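PDB 2VK2: ABC transporter periplasmic-binding protein YTFQ from Escherichia coli, which binds alpha- and beta-galactofuranose in the periplasm and serves as the solute-binding component of the ABC transporter YtfQRT-YjfF, which imports the sugar. Local coordinates for residues A65-T70 with L89-D94. Sequence-based numbering, arbitrary orientation.
Sequences APVVAT and LDRSID. With GZL (beta-D-galactofuranose), chain B.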
ATOM      1  N   ALA A  65      -3.474 -11.288  -0.786  1.00  7.21           N
ATOM      2  CA  ALA A  65      -3.241  -9.926  -0.315  1.00  7.08           C
ATOM      3  C   ALA A  65      -4.414  -9.613   0.607  1.00  7.06           C
ATOM      4  O   ALA A  65      -5.499  -9.302   0.130  1.00  7.51           O
ATOM      5  CB  ALA A  65      -3.183  -8.957  -1.486  1.00  7.31           C
ATOM      6  N   PRO A  66      -4.222  -9.765   1.932  1.00  7.06           N
ATOM      7  CA  PRO A  66      -5.378  -9.712   2.834  1.00  7.03           C
ATOM      8  C   PRO A  66      -5.917  -8.296   3.024  1.00  7.01           C
ATOM      9  O   PRO A  66      -5.212  -7.439   3.546  1.00  7.16           O
ATOM     10  CB  PRO A  66      -4.818 -10.265   4.151  1.00  7.11           C
ATOM     11  CG  PRO A  66      -3.376  -9.943   4.108  1.00  7.02           C
ATOM     12  CD  PRO A  66      -2.966 -10.017   2.662  1.00  7.07           C
ATOM     13  N   VAL A  67      -7.163  -8.061   2.618  1.00  6.93           N
ATOM     14  CA  VAL A  67      -7.687  -6.693   2.586  1.00  6.94           C
ATOM     15  C   VAL A  67      -7.644  -6.040   3.971  1.00  6.97           C
ATOM     16  O   VAL A  67      -7.259  -4.874   4.098  1.00  6.87           O
ATOM     17  CB  VAL A  67      -9.111  -6.624   1.969  1.00  6.99           C
ATOM     18  CG1 VAL A  67     -10.116  -7.438   2.778  1.00  7.35           C
ATOM     19  CG2 VAL A  67      -9.563  -5.174   1.825  1.00  7.27           C
ATOM     20  N   VAL A  68      -8.022  -6.804   4.996  1.00  7.12           N
ATOM     21  CA  VAL A  68      -7.906  -6.382   6.392  1.00  7.46           C
ATOM     22  C   VAL A  68      -7.148  -7.454   7.174  1.00  7.48           C
ATOM     23  O   VAL A  68      -6.944  -8.556   6.670  1.00  7.47           O
ATOM     24  CB  VAL A  68      -9.289  -6.131   7.032  1.00  7.51           C
ATOM     25  CG1 VAL A  68     -10.018  -5.010   6.299  1.00  7.99           C
ATOM     26  CG2 VAL A  68     -10.125  -7.409   7.051  1.00  8.06           C
ATOM     27  N   ALA A  69      -6.732  -7.131   8.394  1.00  7.70           N
ATOM     28  CA  ALA A  69      -5.848  -8.010   9.170  1.00  8.09           C
ATOM     29  C   ALA A  69      -6.581  -9.109   9.940  1.00  8.39           C
ATOM     30  O   ALA A  69      -5.971 -10.121  10.303  1.00  8.97           O
ATOM     31  CB  ALA A  69      -5.005  -7.190  10.128  1.00  8.42           C
ATOM     32  N   THR A  70      -7.873  -8.898  10.186  1.00  8.82           N
ATOM     33  CA  THR A  70      -8.688  -9.771  11.027  1.00  9.45           C
ATOM     34  C   THR A  70      -9.475 -10.774  10.195  1.00  9.38           C
ATOM     35  O   THR A  70      -9.693 -10.567   9.002  1.00  9.67           O
ATOM     36  CB  THR A  70      -9.713  -8.935  11.825  1.00  9.98           C
ATOM     37  OG1 THR A  70     -10.467  -8.122  10.916  1.00 11.58           O
ATOM     38  CG2 THR A  70      -9.011  -8.040  12.833  1.00 10.94           C
ATOM     39  N   LEU A  89       0.808 -11.378   0.643  1.00  7.72           N
ATOM     40  CA  LEU A  89       1.452 -10.277  -0.138  1.00  7.93           C
ATOM     41  C   LEU A  89       0.883  -8.946   0.279  1.00  7.74           C
ATOM     42  O   LEU A  89      -0.291  -8.753   0.322  1.00  7.59           O
ATOM     43  CB  LEU A  89       1.192 -10.500  -1.643  1.00  8.48           C
ATOM     44  CG  LEU A  89       2.006 -11.579  -2.394  1.00  9.91           C
ATOM     45  CD1 LEU A  89       1.913 -13.012  -1.823  1.00 10.49           C
ATOM     46  CD2 LEU A  89       1.571 -11.531  -3.863  1.00 11.61           C
ATOM     47  N   ASP A  90       1.844  -8.066   0.574  1.00  7.62           N
ATOM     48  CA  ASP A  90       1.648  -6.595   0.672  1.00  7.64           C
ATOM     49  C   ASP A  90       0.800  -6.059   1.836  1.00  7.76           C
ATOM     50  O   ASP A  90       0.957  -4.937   2.206  1.00  7.95           O
ATOM     51  CB  ASP A  90       1.249  -5.996  -0.709  1.00  7.54           C
ATOM     52  CG  ASP A  90      -0.233  -6.033  -1.003  1.00  7.48           C
ATOM     53  OD1 ASP A  90      -1.010  -5.424  -0.316  1.00  7.88           O
ATOM     54  OD2 ASP A  90      -0.612  -6.629  -2.011  1.00  8.00           O
ATOM     55  N   ARG A  91      -0.031  -6.907   2.412  1.00  7.72           N
ATOM     56  CA  ARG A  91      -0.667  -6.642   3.754  1.00  7.61           C
ATOM     57  C   ARG A  91      -0.486  -7.867   4.647  1.00  7.77           C
ATOM     58  O   ARG A  91      -0.270  -8.923   4.173  1.00  7.75           O
ATOM     59  CB  ARG A  91      -2.149  -6.317   3.603  1.00  7.60           C
ATOM     60  CG  ARG A  91      -2.397  -5.083   2.660  1.00  7.51           C
ATOM     61  CD  ARG A  91      -3.826  -4.635   2.702  1.00  7.55           C
ATOM     62  NE  ARG A  91      -3.984  -3.503   1.709  1.00  7.38           N
ATOM     63  CZ  ARG A  91      -5.132  -3.053   1.262  1.00  7.71           C
ATOM     64  NH1 ARG A  91      -6.289  -3.453   1.728  1.00  7.80           N
ATOM     65  NH2 ARG A  91      -5.156  -2.148   0.306  1.00  7.79           N
ATOM     66  N   SER A  92      -0.623  -7.585   5.931  1.00  8.13           N
ATOM     67  CA  SER A  92      -0.395  -8.594   6.955  1.00  8.68           C
ATOM     68  C   SER A  92      -1.689  -8.962   7.668  1.00  8.71           C
ATOM     69  O   SER A  92      -2.697  -8.264   7.564  1.00  8.25           O
ATOM     70  CB  SER A  92       0.622  -8.077   7.972  1.00  8.98           C
ATOM     71  OG  SER A  92       1.893  -7.870   7.379  1.00 10.76           O
ATOM     72  N   ILE A  93      -1.649 -10.073   8.397  1.00  9.14           N
ATOM     73  CA  ILE A  93      -2.784 -10.499   9.205  1.00  9.76           C
ATOM     74  C   ILE A  93      -2.383 -10.575  10.669  1.00 10.75           C
ATOM     75  O   ILE A  93      -1.199 -10.675  11.002  1.00 10.46           O
ATOM     76  CB  ILE A  93      -3.375 -11.851   8.721  1.00  9.54           C
ATOM     77  CG1 ILE A  93      -2.394 -13.006   8.945  1.00  9.23           C
ATOM     78  CG2 ILE A  93      -3.771 -11.752   7.248  1.00  9.81           C
ATOM     79  CD1 ILE A  93      -2.954 -14.357   8.531  1.00  9.55           C
ATOM     80  N   ASP A  94      -3.396 -10.503  11.524  1.00 11.57           N
ATOM     81  CA  ASP A  94      -3.210 -10.611  12.962  0.50 12.28           C
ATOM     82  C   ASP A  94      -3.786 -11.948  13.419  1.00 12.49           C
ATOM     83  O   ASP A  94      -4.991 -12.078  13.619  1.00 13.09           O
ATOM     84  CB  ASP A  94      -3.899  -9.440  13.671  0.50 12.65           C
ATOM     85  CG  ASP A  94      -3.586  -9.378  15.158  0.50 13.37           C
ATOM     86  OD1 ASP A  94      -2.552  -9.931  15.592  0.50 14.34           O
ATOM     87  OD2 ASP A  94      -4.380  -8.761  15.898  0.50 14.55           O
TER
HETATM   88  C6  GZL B1298       0.573  -1.727   0.076  0.50  7.98           C
HETATM   89  C5  GZL B1298      -0.773  -1.789   0.081  0.50  7.34           C
HETATM   90  C4  GZL B1298      -1.675  -0.658  -0.378  0.50  6.57           C
HETATM   91  C3  GZL B1298      -1.142   0.489  -1.192  0.50  7.04           C
HETATM   92  C2  GZL B1298      -1.952   0.740  -2.211  0.50  6.32           C
HETATM   93  O6  GZL B1298       1.320  -2.746   0.511  0.50  8.31           O
HETATM   94  O5  GZL B1298      -1.374  -2.866   0.599  0.50  5.34           O
HETATM   95  O4  GZL B1298      -2.735  -1.171  -1.196  0.50  6.19           O
HETATM   96  O3  GZL B1298      -0.060   1.179  -0.849  0.50  6.48           O
HETATM   97  C1  GZL B1298      -3.036  -0.276  -2.272  0.50  6.17           C
HETATM   98  O2  GZL B1298      -1.871   1.716  -3.117  0.50  4.73           O
HETATM   99  O1  GZL B1298      -4.320   0.307  -2.078  0.50  6.43           O
HETATM  100  O   HOH W   1      -4.386  -6.369   6.264  1.00  7.24           O
HETATM  101  O   HOH W   2      -6.793 -12.834  10.775  1.00 11.66           O
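The side chain of R91 runs between the P66-V67 backbone and the bound galactofuranose. CB lies by P66 O and 3.9 Å from the ring's CG, R91 CG comes to 3.2 Å from GZL O5, and CD sits 3.2 Å from P66 O. The chain runs extended from CG to NE (chi2 -171°, chi3 -177°), which carries the guanidinium past P66. There NH1 bonds to V67 O at 2.9 Å, on a lone pair in the carbonyl plane; NE donates a hydrogen bond to GZL O5 (2.9 Å), and NH2 gives a nearly straight bond to GZL O4 (3.0 Å, 169°). One protein carbonyl and two sugar oxygens thus fix the rotation of the group. GZL O5 in turn donates to D90 OD1, whose other oxygen, OD2, is salt-bridged to R17. An alanine in place of R91 would probably leave V67 O, GZL O4 and GZL O5 without their guanidinium donors and open a gap beside P66. Farther along, P66 CB meets I93 CG2 at 3.6 Å, water 1 links P66 O with S92 O, and D94 N donates to A69 O at 2.9 Å, joining the two loops farther from the sugar. These loops follow the neighbouring parallel strands 61-64 and 86-89, so the sugar sits at the C-terminal edge of the sheet, as in the interdomain cleft of periplasmic binding proteins.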